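Local coordinates for protein-glutamine gamma-glutamyltransferase 2 (Pagrus major, PDB 1G0D) that probably catalyses the calcium-dependent cross-linking of proteins by joining peptide-bound glutamine to the amino group of lysine or to other primary amines, at residues Glu17-His22 with Arg31-Arg36; Gln152-Asn157 with Lys426-Asn431; Trp175-Phe180 with Ala279-Arg284. All blocks are in the same frame, centred on the assembly; numbering follows the deposited sequence.

Contact 1 (Glu17-His22 with Arg31-Arg36); sequences ENNLAH and RLIVRR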
loop_
_atom_site.group_PDB
_atom_site.type_symbol
_atom_site.label_atom_id
_atom_site.label_comp_id
_atom_site.label_asym_id
_atom_site.label_seq_id
_atom_site.Cartn_x
_atom_site.Cartn_y
_atom_site.Cartn_z
ATOM N N GLU A 17 -20.420 2.983 -24.347
ATOM C CA GLU A 17 -20.155 1.701 -24.956
ATOM C C GLU A 17 -18.688 1.302 -24.909
ATOM O O GLU A 17 -18.351 0.215 -24.440
ATOM C CB GLU A 17 -20.660 1.738 -26.402
ATOM C CG GLU A 17 -22.164 2.034 -26.506
ATOM C CD GLU A 17 -22.511 3.495 -26.866
ATOM O OE1 GLU A 17 -21.760 4.420 -26.474
ATOM O OE2 GLU A 17 -23.551 3.711 -27.545
ATOM N N ASN A 18 -17.814 2.170 -25.402
ATOM C CA ASN A 18 -16.385 1.876 -25.417
ATOM C C ASN A 18 -15.915 1.657 -23.997
ATOM O O ASN A 18 -15.184 0.702 -23.717
ATOM C CB ASN A 18 -15.615 3.031 -26.056
ATOM C CG ASN A 18 -15.753 3.052 -27.591
ATOM O OD1 ASN A 18 -15.670 2.022 -28.234
ATOM N ND2 ASN A 18 -15.947 4.220 -28.162
ATOM N N ASN A 19 -16.360 2.528 -23.094
ATOM C CA ASN A 19 -15.980 2.462 -21.687
ATOM C C ASN A 19 -16.432 1.185 -21.015
ATOM O O ASN A 19 -15.768 0.717 -20.088
ATOM C CB ASN A 19 -16.534 3.654 -20.928
ATOM C CG ASN A 19 -15.786 4.940 -21.248
ATOM O OD1 ASN A 19 -15.058 5.014 -22.233
ATOM N ND2 ASN A 19 -15.963 5.966 -20.402
ATOM N N LEU A 20 -17.554 0.620 -21.477
ATOM C CA LEU A 20 -18.061 -0.626 -20.908
ATOM C C LEU A 20 -17.126 -1.730 -21.353
ATOM O O LEU A 20 -16.726 -2.571 -20.548
ATOM C CB LEU A 20 -19.477 -0.948 -21.399
ATOM C CG LEU A 20 -20.528 -1.506 -20.396
ATOM C CD1 LEU A 20 -21.340 -2.601 -21.074
ATOM C CD2 LEU A 20 -19.907 -2.033 -19.090
ATOM N N ALA A 21 -16.756 -1.697 -22.628
ATOM C CA ALA A 21 -15.880 -2.693 -23.206
ATOM C C ALA A 21 -14.439 -2.630 -22.693
ATOM O O ALA A 21 -13.709 -3.621 -22.702
ATOM C CB ALA A 21 -15.895 -2.547 -24.725
ATOM N N HIS A 22 -14.022 -1.459 -22.257
ATOM C CA HIS A 22 -12.673 -1.332 -21.790
ATOM C C HIS A 22 -12.544 -1.367 -20.271
ATOM O O HIS A 22 -11.470 -1.108 -19.732
ATOM C CB HIS A 22 -12.063 -0.060 -22.368
ATOM C CG HIS A 22 -11.862 -0.111 -23.852
ATOM N ND1 HIS A 22 -10.628 -0.311 -24.429
ATOM C CD2 HIS A 22 -12.731 0.022 -24.879
ATOM C CE1 HIS A 22 -10.742 -0.301 -25.744
ATOM N NE2 HIS A 22 -12.009 -0.099 -26.045
ATOM N N ARG A 31 -17.152 10.563 -20.723
ATOM C CA ARG A 31 -15.918 10.822 -21.463
ATOM C C ARG A 31 -15.243 9.511 -21.822
ATOM O O ARG A 31 -15.245 8.568 -21.023
ATOM C CB ARG A 31 -14.959 11.716 -20.690
ATOM C CG ARG A 31 -14.822 11.394 -19.249
ATOM C CD ARG A 31 -13.746 12.314 -18.643
ATOM N NE ARG A 31 -13.469 11.970 -17.248
ATOM C CZ ARG A 31 -12.357 12.299 -16.616
ATOM N NH1 ARG A 31 -12.194 11.935 -15.349
ATOM N NH2 ARG A 31 -11.420 13.001 -17.250
ATOM N N LEU A 32 -14.673 9.460 -23.026
ATOM C CA LEU A 32 -14.024 8.258 -23.522
ATOM C C LEU A 32 -12.731 7.930 -22.800
ATOM O O LEU A 32 -11.758 8.657 -22.913
ATOM C CB LEU A 32 -13.751 8.397 -25.026
ATOM C CG LEU A 32 -13.128 7.219 -25.791
ATOM C CD1 LEU A 32 -14.050 6.008 -25.811
ATOM C CD2 LEU A 32 -12.854 7.654 -27.209
ATOM N N ILE A 33 -12.741 6.842 -22.029
ATOM C CA ILE A 33 -11.566 6.359 -21.308
ATOM C C ILE A 33 -11.357 4.914 -21.798
ATOM O O ILE A 33 -12.125 4.003 -21.504
ATOM C CB ILE A 33 -11.788 6.379 -19.818
ATOM C CG1 ILE A 33 -12.297 7.755 -19.401
ATOM C CG2 ILE A 33 -10.498 5.993 -19.146
ATOM C CD1 ILE A 33 -12.861 7.816 -18.022
ATOM N N VAL A 34 -10.269 4.734 -22.519
ATOM C CA VAL A 34 -9.935 3.497 -23.199
ATOM C C VAL A 34 -8.678 2.766 -22.669
ATOM O O VAL A 34 -7.875 3.388 -22.009
ATOM C CB VAL A 34 -9.822 3.967 -24.683
ATOM C CG1 VAL A 34 -8.500 3.555 -25.332
ATOM C CG2 VAL A 34 -11.090 3.578 -25.422
ATOM N N ARG A 35 -8.509 1.464 -22.920
ATOM C CA ARG A 35 -7.285 0.733 -22.498
ATOM C C ARG A 35 -6.515 0.335 -23.786
ATOM O O ARG A 35 -7.136 0.128 -24.823
ATOM C CB ARG A 35 -7.639 -0.503 -21.667
ATOM C CG ARG A 35 -8.486 -0.161 -20.450
ATOM C CD ARG A 35 -8.488 -1.255 -19.402
ATOM N NE ARG A 35 -9.232 -0.852 -18.207
ATOM C CZ ARG A 35 -8.697 -0.505 -17.021
ATOM N NH1 ARG A 35 -7.382 -0.473 -16.826
ATOM N NH2 ARG A 35 -9.495 -0.219 -15.999
ATOM N N ARG A 36 -5.185 0.243 -23.737
ATOM C CA ARG A 36 -4.366 -0.057 -24.928
ATOM C C ARG A 36 -4.378 -1.457 -25.505
ATOM O O ARG A 36 -4.603 -2.421 -24.804
ATOM C CB ARG A 36 -2.908 0.343 -24.681
ATOM C CG ARG A 36 -2.153 -0.577 -23.795
ATOM C CD ARG A 36 -0.920 0.113 -23.174
ATOM N NE ARG A 36 -0.004 -0.864 -22.556
ATOM C CZ ARG A 36 1.281 -0.634 -22.281
ATOM N NH1 ARG A 36 1.827 0.535 -22.556
ATOM N NH2 ARG A 36 2.047 -1.602 -21.790
#
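Asn19 meets Arg31 and Ile33 where the short helix 15-21 lies against edge strand 33-35 in the N-terminal, immunoglobulin-like beta-sandwich domain of the transglutaminase. Its carboxamide bonds the backbone with both ends, at Ile33 in the strand and at Arg31 just before it. OD1 accepts the amide of Ile33, N to OD1 3.0 Å, while ND2 gives a hydrogen to Arg31 O at 2.8 Å, with that oxygen close to the amide plane. One bond accepted and one donated settle which end of the amide is oxygen. One turn further on, the His22 ring lies under a methyl group: Val34 CG2 stands 3.8 Å from the ring centroid and only 6° off the normal, a CH-pi contact over the face. Arg35 has CG anti to its carbonyl carbon (chi1 -56°) and then runs extended to NE, which carries the guanidinium back to the end of the helix. There NE donates to His22 O at 2.7 Å, the oxygen nearly in the guanidinium plane but the N-H bent to 134°. Asn18 adds an apolar touch, its CB 3.4 Å from Leu32 CD1.

Further out, strand 33-35 pairs in parallel with strand 121-133, through Leu32 and Val34 to His131, and Phe40 packs on Asn18, His22, Leu32 and Val34. Asp28 O takes another hydrogen from Asn19 ND2, Asn18 ND2 reaches Ser41 O, and Arg35 NH2 bonds Arg23 O.

Contact 2 (Gln152-Asn157 with Lys426-Asn431); sequences QEYVMN and KSVYGN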
loop_
_atom_site.group_PDB
_atom_site.type_symbol
_atom_site.label_atom_id
_atom_site.label_comp_id
_atom_site.label_asym_id
_atom_site.label_seq_id
_atom_site.Cartn_x
_atom_site.Cartn_y
_atom_site.Cartn_z
ATOM N N GLN A 152 -9.526 -8.964 -11.325
ATOM C CA GLN A 152 -10.689 -8.379 -10.668
ATOM C C GLN A 152 -10.319 -7.852 -9.301
ATOM O O GLN A 152 -10.849 -6.834 -8.852
ATOM C CB GLN A 152 -11.778 -9.437 -10.537
ATOM C CG GLN A 152 -13.009 -8.949 -9.880
ATOM C CD GLN A 152 -13.509 -7.675 -10.506
ATOM O OE1 GLN A 152 -13.586 -7.569 -11.757
ATOM N NE2 GLN A 152 -13.856 -6.685 -9.649
ATOM N N GLU A 153 -9.417 -8.573 -8.632
ATOM C CA GLU A 153 -8.953 -8.179 -7.313
ATOM C C GLU A 153 -7.820 -7.174 -7.414
ATOM O O GLU A 153 -7.858 -6.116 -6.791
ATOM C CB GLU A 153 -8.449 -9.390 -6.540
ATOM C CG GLU A 153 -7.783 -9.036 -5.198
ATOM C CD GLU A 153 -8.747 -8.415 -4.175
ATOM O OE1 GLU A 153 -9.977 -8.510 -4.373
ATOM O OE2 GLU A 153 -8.282 -7.828 -3.166
ATOM N N TYR A 154 -6.824 -7.504 -8.227
ATOM C CA TYR A 154 -5.660 -6.653 -8.392
ATOM C C TYR A 154 -5.776 -5.417 -9.279
ATOM O O TYR A 154 -4.847 -4.619 -9.315
ATOM C CB TYR A 154 -4.496 -7.502 -8.843
ATOM C CG TYR A 154 -4.298 -8.703 -7.967
ATOM C CD1 TYR A 154 -4.421 -8.589 -6.576
ATOM C CD2 TYR A 154 -3.972 -9.950 -8.522
ATOM C CE1 TYR A 154 -4.220 -9.675 -5.761
ATOM C CE2 TYR A 154 -3.763 -11.057 -7.715
ATOM C CZ TYR A 154 -3.887 -10.907 -6.334
ATOM O OH TYR A 154 -3.619 -11.976 -5.522
ATOM N N VAL A 155 -6.877 -5.263 -10.011
ATOM C CA VAL A 155 -7.086 -4.052 -10.824
ATOM C C VAL A 155 -8.463 -3.470 -10.529
ATOM O O VAL A 155 -8.594 -2.311 -10.168
ATOM C CB VAL A 155 -7.049 -4.247 -12.370
ATOM C CG1 VAL A 155 -7.421 -2.918 -13.043
ATOM C CG2 VAL A 155 -5.691 -4.644 -12.841
ATOM N N MET A 156 -9.492 -4.284 -10.645
ATOM C CA MET A 156 -10.847 -3.807 -10.447
ATOM C C MET A 156 -11.392 -3.633 -9.053
ATOM O O MET A 156 -12.321 -2.874 -8.858
ATOM C CB MET A 156 -11.777 -4.692 -11.262
ATOM C CG MET A 156 -11.416 -4.639 -12.744
ATOM S SD MET A 156 -11.912 -3.075 -13.355
ATOM C CE MET A 156 -10.760 -2.812 -14.487
ATOM N N ASN A 157 -10.849 -4.327 -8.069
ATOM C CA ASN A 157 -11.374 -4.164 -6.720
ATOM C C ASN A 157 -10.937 -2.845 -6.070
ATOM O O ASN A 157 -9.755 -2.485 -6.094
ATOM C CB ASN A 157 -10.956 -5.326 -5.852
ATOM C CG ASN A 157 -11.722 -5.335 -4.574
ATOM O OD1 ASN A 157 -12.338 -4.326 -4.229
ATOM N ND2 ASN A 157 -11.707 -6.449 -3.858
ATOM N N LYS A 426 -3.939 -9.503 0.762
ATOM C CA LYS A 426 -5.346 -9.924 0.793
ATOM C C LYS A 426 -5.643 -11.046 -0.209
ATOM O O LYS A 426 -5.084 -11.114 -1.303
ATOM C CB LYS A 426 -6.295 -8.735 0.512
ATOM C CG LYS A 426 -7.794 -9.096 0.480
ATOM C CD LYS A 426 -8.680 -7.898 0.184
ATOM C CE LYS A 426 -10.065 -8.314 -0.309
ATOM N NZ LYS A 426 -9.963 -9.292 -1.429
ATOM N N SER A 427 -6.558 -11.911 0.198
ATOM C CA SER A 427 -6.976 -13.018 -0.603
ATOM C C SER A 427 -7.905 -12.589 -1.737
ATOM O O SER A 427 -8.733 -11.698 -1.582
ATOM C CB SER A 427 -7.710 -13.994 0.272
ATOM O OG SER A 427 -8.285 -14.961 -0.570
ATOM N N VAL A 428 -7.780 -13.270 -2.873
ATOM C CA VAL A 428 -8.588 -12.973 -4.017
ATOM C C VAL A 428 -10.049 -13.285 -3.786
ATOM O O VAL A 428 -10.939 -12.724 -4.444
ATOM C CB VAL A 428 -8.120 -13.766 -5.222
ATOM C CG1 VAL A 428 -9.152 -13.677 -6.314
ATOM C CG2 VAL A 428 -6.815 -13.215 -5.701
ATOM N N TYR A 429 -10.312 -14.190 -2.870
ATOM C CA TYR A 429 -11.688 -14.544 -2.608
ATOM C C TYR A 429 -11.889 -14.494 -1.126
ATOM O O TYR A 429 -11.393 -15.338 -0.399
ATOM C CB TYR A 429 -11.992 -15.939 -3.140
ATOM C CG TYR A 429 -12.186 -15.978 -4.628
ATOM C CD1 TYR A 429 -12.852 -14.937 -5.296
ATOM C CD2 TYR A 429 -11.679 -17.031 -5.378
ATOM C CE1 TYR A 429 -13.003 -14.940 -6.687
ATOM C CE2 TYR A 429 -11.821 -17.049 -6.770
ATOM C CZ TYR A 429 -12.479 -15.999 -7.416
ATOM O OH TYR A 429 -12.566 -16.027 -8.788
ATOM N N GLY A 430 -12.651 -13.513 -0.681
ATOM C CA GLY A 430 -12.863 -13.351 0.736
ATOM C C GLY A 430 -11.899 -12.265 1.161
ATOM O O GLY A 430 -11.139 -11.718 0.342
ATOM N N ASN A 431 -11.918 -11.942 2.440
ATOM C CA ASN A 431 -11.031 -10.904 2.924
ATOM C C ASN A 431 -9.997 -11.526 3.841
ATOM O O ASN A 431 -9.493 -10.887 4.776
ATOM C CB ASN A 431 -11.856 -9.788 3.603
ATOM C CG ASN A 431 -12.658 -8.933 2.570
ATOM O OD1 ASN A 431 -13.547 -9.449 1.873
ATOM N ND2 ASN A 431 -12.329 -7.636 2.463
HETATM O O HOH W 1 -3.679 -12.696 -3.103
#
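Glu153 and Lys426 both set CG anti to the backbone N, and each chain then bends: Glu153 at chi2 (65°), Lys426 only at its last torsion, chi4 (-51°). The bends bring carboxylate and ammonium together in a salt bridge. Lys426 NZ lies near both oxygens of Glu153, 2.8 Å from OE2 and 3.0 Å from OE1, with a weak hydrogen bond to OE2. NZ is also held by its own loop, donating to Ser427 O at 2.7 Å and to Gly430 O at 3.2 Å, so the ammonium lies between the carboxylate and two carbonyls. Asn157 ND2 also bonds Glu153 OE1, at 2.7 Å, on its syn side but well out of the carboxylate plane, tying the carboxylate to the residue that follows the helix.

This joins the end of helix 148-156, which finishes in a wider pi-type turn, to the loop between strands 424-426 and 433-435 in the catalytic domain. The same loop leads to Glu434, a calcium ligand by similarity. Beside the charges, Val428 CG2 comes against the phenol end of Tyr154, 3.4 Å from OH, the two side chains crossing at about a right angle. A water lies at the ring's edge, hydrogen-bonded to Tyr154 OH and donating to Lys426 O at 2.8 Å, while Trp351 meets the ring edge-to-face.

Contact 3 (Trp175-Phe180 with Ala279-Arg284); sequences WNYGQF and ACTVLR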
loop_
_atom_site.group_PDB
_atom_site.type_symbol
_atom_site.label_atom_id
_atom_site.label_comp_id
_atom_site.label_asym_id
_atom_site.label_seq_id
_atom_site.Cartn_x
_atom_site.Cartn_y
_atom_site.Cartn_z
ATOM N N TRP A 175 -9.245 -0.735 3.576
ATOM C CA TRP A 175 -8.814 0.493 2.912
ATOM C C TRP A 175 -9.657 0.746 1.672
ATOM O O TRP A 175 -9.953 -0.173 0.914
ATOM C CB TRP A 175 -7.356 0.400 2.519
ATOM C CG TRP A 175 -6.731 1.731 2.217
ATOM C CD1 TRP A 175 -6.629 2.327 0.992
ATOM C CD2 TRP A 175 -6.001 2.579 3.141
ATOM N NE1 TRP A 175 -5.880 3.484 1.081
ATOM C CE2 TRP A 175 -5.480 3.662 2.380
ATOM C CE3 TRP A 175 -5.737 2.523 4.522
ATOM C CZ2 TRP A 175 -4.699 4.689 2.970
ATOM C CZ3 TRP A 175 -4.959 3.539 5.098
ATOM C CH2 TRP A 175 -4.456 4.609 4.314
ATOM N N ASN A 176 -10.065 1.987 1.474
ATOM C CA ASN A 176 -10.846 2.299 0.299
ATOM C C ASN A 176 -9.863 2.834 -0.742
ATOM O O ASN A 176 -9.461 4.007 -0.700
ATOM C CB ASN A 176 -11.922 3.331 0.671
ATOM C CG ASN A 176 -12.653 3.912 -0.534
ATOM O OD1 ASN A 176 -12.528 3.423 -1.650
ATOM N ND2 ASN A 176 -13.412 4.979 -0.308
ATOM N N TYR A 177 -9.442 1.979 -1.668
ATOM C CA TYR A 177 -8.501 2.435 -2.683
ATOM C C TYR A 177 -9.155 3.481 -3.557
ATOM O O TYR A 177 -8.476 4.343 -4.109
ATOM C CB TYR A 177 -8.025 1.284 -3.547
ATOM C CG TYR A 177 -7.258 0.254 -2.784
ATOM C CD1 TYR A 177 -6.148 0.597 -2.038
ATOM C CD2 TYR A 177 -7.667 -1.078 -2.787
ATOM C CE1 TYR A 177 -5.453 -0.371 -1.301
ATOM C CE2 TYR A 177 -7.008 -2.038 -2.073
ATOM C CZ TYR A 177 -5.900 -1.690 -1.327
ATOM O OH TYR A 177 -5.261 -2.680 -0.622
ATOM N N GLY A 178 -10.470 3.388 -3.691
ATOM C CA GLY A 178 -11.220 4.339 -4.501
ATOM C C GLY A 178 -10.608 4.765 -5.826
ATOM O O GLY A 178 -10.702 5.931 -6.159
ATOM N N GLN A 179 -9.987 3.863 -6.596
ATOM C CA GLN A 179 -9.393 4.272 -7.871
ATOM C C GLN A 179 -10.389 4.734 -8.938
ATOM O O GLN A 179 -10.007 5.428 -9.891
ATOM C CB GLN A 179 -8.517 3.161 -8.454
ATOM C CG GLN A 179 -9.221 1.863 -8.663
ATOM C CD GLN A 179 -9.089 0.953 -7.479
ATOM O OE1 GLN A 179 -8.864 1.397 -6.333
ATOM N NE2 GLN A 179 -9.229 -0.337 -7.734
ATOM N N PHE A 180 -11.666 4.390 -8.779
ATOM C CA PHE A 180 -12.672 4.804 -9.765
ATOM C C PHE A 180 -13.594 5.920 -9.287
ATOM O O PHE A 180 -14.618 6.195 -9.925
ATOM C CB PHE A 180 -13.503 3.603 -10.214
ATOM C CG PHE A 180 -12.670 2.500 -10.792
ATOM C CD1 PHE A 180 -11.617 2.792 -11.668
ATOM C CD2 PHE A 180 -12.893 1.189 -10.424
ATOM C CE1 PHE A 180 -10.803 1.804 -12.158
ATOM C CE2 PHE A 180 -12.097 0.187 -10.904
ATOM C CZ PHE A 180 -11.042 0.491 -11.774
ATOM N N ALA A 279 -0.107 4.141 -3.314
ATOM C CA ALA A 279 0.588 3.667 -4.535
ATOM C C ALA A 279 -0.339 2.696 -5.224
ATOM O O ALA A 279 -0.471 2.720 -6.443
ATOM C CB ALA A 279 1.937 2.934 -4.199
ATOM N N CYS A 280 -0.970 1.833 -4.431
ATOM C CA CYS A 280 -1.897 0.864 -4.964
ATOM C C CYS A 280 -3.041 1.517 -5.693
ATOM O O CYS A 280 -3.382 1.075 -6.762
ATOM C CB CYS A 280 -2.478 0.020 -3.858
ATOM S SG CYS A 280 -3.370 -1.414 -4.427
ATOM N N THR A 281 -3.638 2.557 -5.123
ATOM C CA THR A 281 -4.783 3.248 -5.744
ATOM C C THR A 281 -4.456 3.798 -7.115
ATOM O O THR A 281 -5.250 3.715 -8.042
ATOM C CB THR A 281 -5.249 4.447 -4.904
ATOM O OG1 THR A 281 -6.183 4.016 -3.912
ATOM C CG2 THR A 281 -5.951 5.440 -5.755
ATOM N N VAL A 282 -3.277 4.381 -7.235
ATOM C CA VAL A 282 -2.865 4.983 -8.482
ATOM C C VAL A 282 -2.449 3.974 -9.553
ATOM O O VAL A 282 -2.798 4.126 -10.708
ATOM C CB VAL A 282 -1.692 6.020 -8.223
ATOM C CG1 VAL A 282 -1.163 6.571 -9.565
ATOM C CG2 VAL A 282 -2.203 7.183 -7.323
ATOM N N LEU A 283 -1.697 2.952 -9.189
ATOM C CA LEU A 283 -1.268 1.984 -10.182
ATOM C C LEU A 283 -2.514 1.160 -10.626
ATOM O O LEU A 283 -2.754 0.939 -11.822
ATOM C CB LEU A 283 -0.130 1.137 -9.586
ATOM C CG LEU A 283 1.127 1.970 -9.247
ATOM C CD1 LEU A 283 1.983 1.216 -8.273
ATOM C CD2 LEU A 283 1.932 2.296 -10.498
ATOM N N ARG A 284 -3.339 0.742 -9.672
ATOM C CA ARG A 284 -4.558 0.033 -10.043
ATOM C C ARG A 284 -5.318 0.943 -11.022
ATOM O O ARG A 284 -5.675 0.522 -12.099
ATOM C CB ARG A 284 -5.388 -0.272 -8.805
ATOM C CG ARG A 284 -5.066 -1.623 -8.262
ATOM C CD ARG A 284 -6.039 -2.093 -7.210
ATOM N NE ARG A 284 -5.438 -3.199 -6.449
ATOM C CZ ARG A 284 -6.081 -3.901 -5.524
ATOM N NH1 ARG A 284 -7.343 -3.609 -5.248
ATOM N NH2 ARG A 284 -5.487 -4.905 -4.882
#
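Helix 272-286 of the papain-like catalytic core, which starts at the active-site Cys272, is met two turns later by the chain leaving strand 169-176, Tyr177 first. Cys280 SG sits over one face of the Tyr177 ring, 4.0 Å from the centroid and offset toward the rim, a sulfur-aromatic contact. Thr281 OG1 donates to Tyr177 O in a bond modelled very short, at 2.3 Å, so its exact length is doubtful. From the next turn the Arg284 guanidinium turns one face to Tyr177 CE2, the planes 61° apart, with NH1 3.5 Å from Tyr177 CD2.

With an alanine in place of Tyr177, Cys280 SG would probably lose its aromatic face and a gap would open beside the Arg284 guanidinium. That guanidinium has backbone partners of its own, Thr290 O for NH2 and Asn157 O for NH1, which hold it beside CD2 and CE2 of the ring.

Gln179 follows at the same helix face. Its amide stands nearly perpendicular to the guanidinium (82°), and NE2 bonds Asn157 O and Val155 O. Chi1 of 57° places Gln179 CG between its backbone N and carbonyl carbon; the side chain then bends at chi2 and crosses Arg284 obliquely, with Gln179 NE2 3.7 Å from Arg284 CD.

In the fold
Contacts 1 and 3 are buried, whereas contact 2 is only partly so. Contact 1 stands apart in the N-terminal domain; Arg35 NH2 nevertheless packs on Met156 CE in 152-157, 3.3 Å away. The other two adjoin in the catalytic region, their centres about 12 Å apart, and meet at the carbonyl of Asn157, the residue after helix 148-156, which is shared by helix 272-286 and the loop after strand 169-176. On its other side helix 148-156 faces the loop 427-432, which leads to a probable calcium ligand. The chemistry differs too: side chains bonding backbone atoms in both directions in contact 1, a salt bridge, with a water nearby at the tyrosine, in contact 2, sulfur and arginine around an aromatic ring in contact 3.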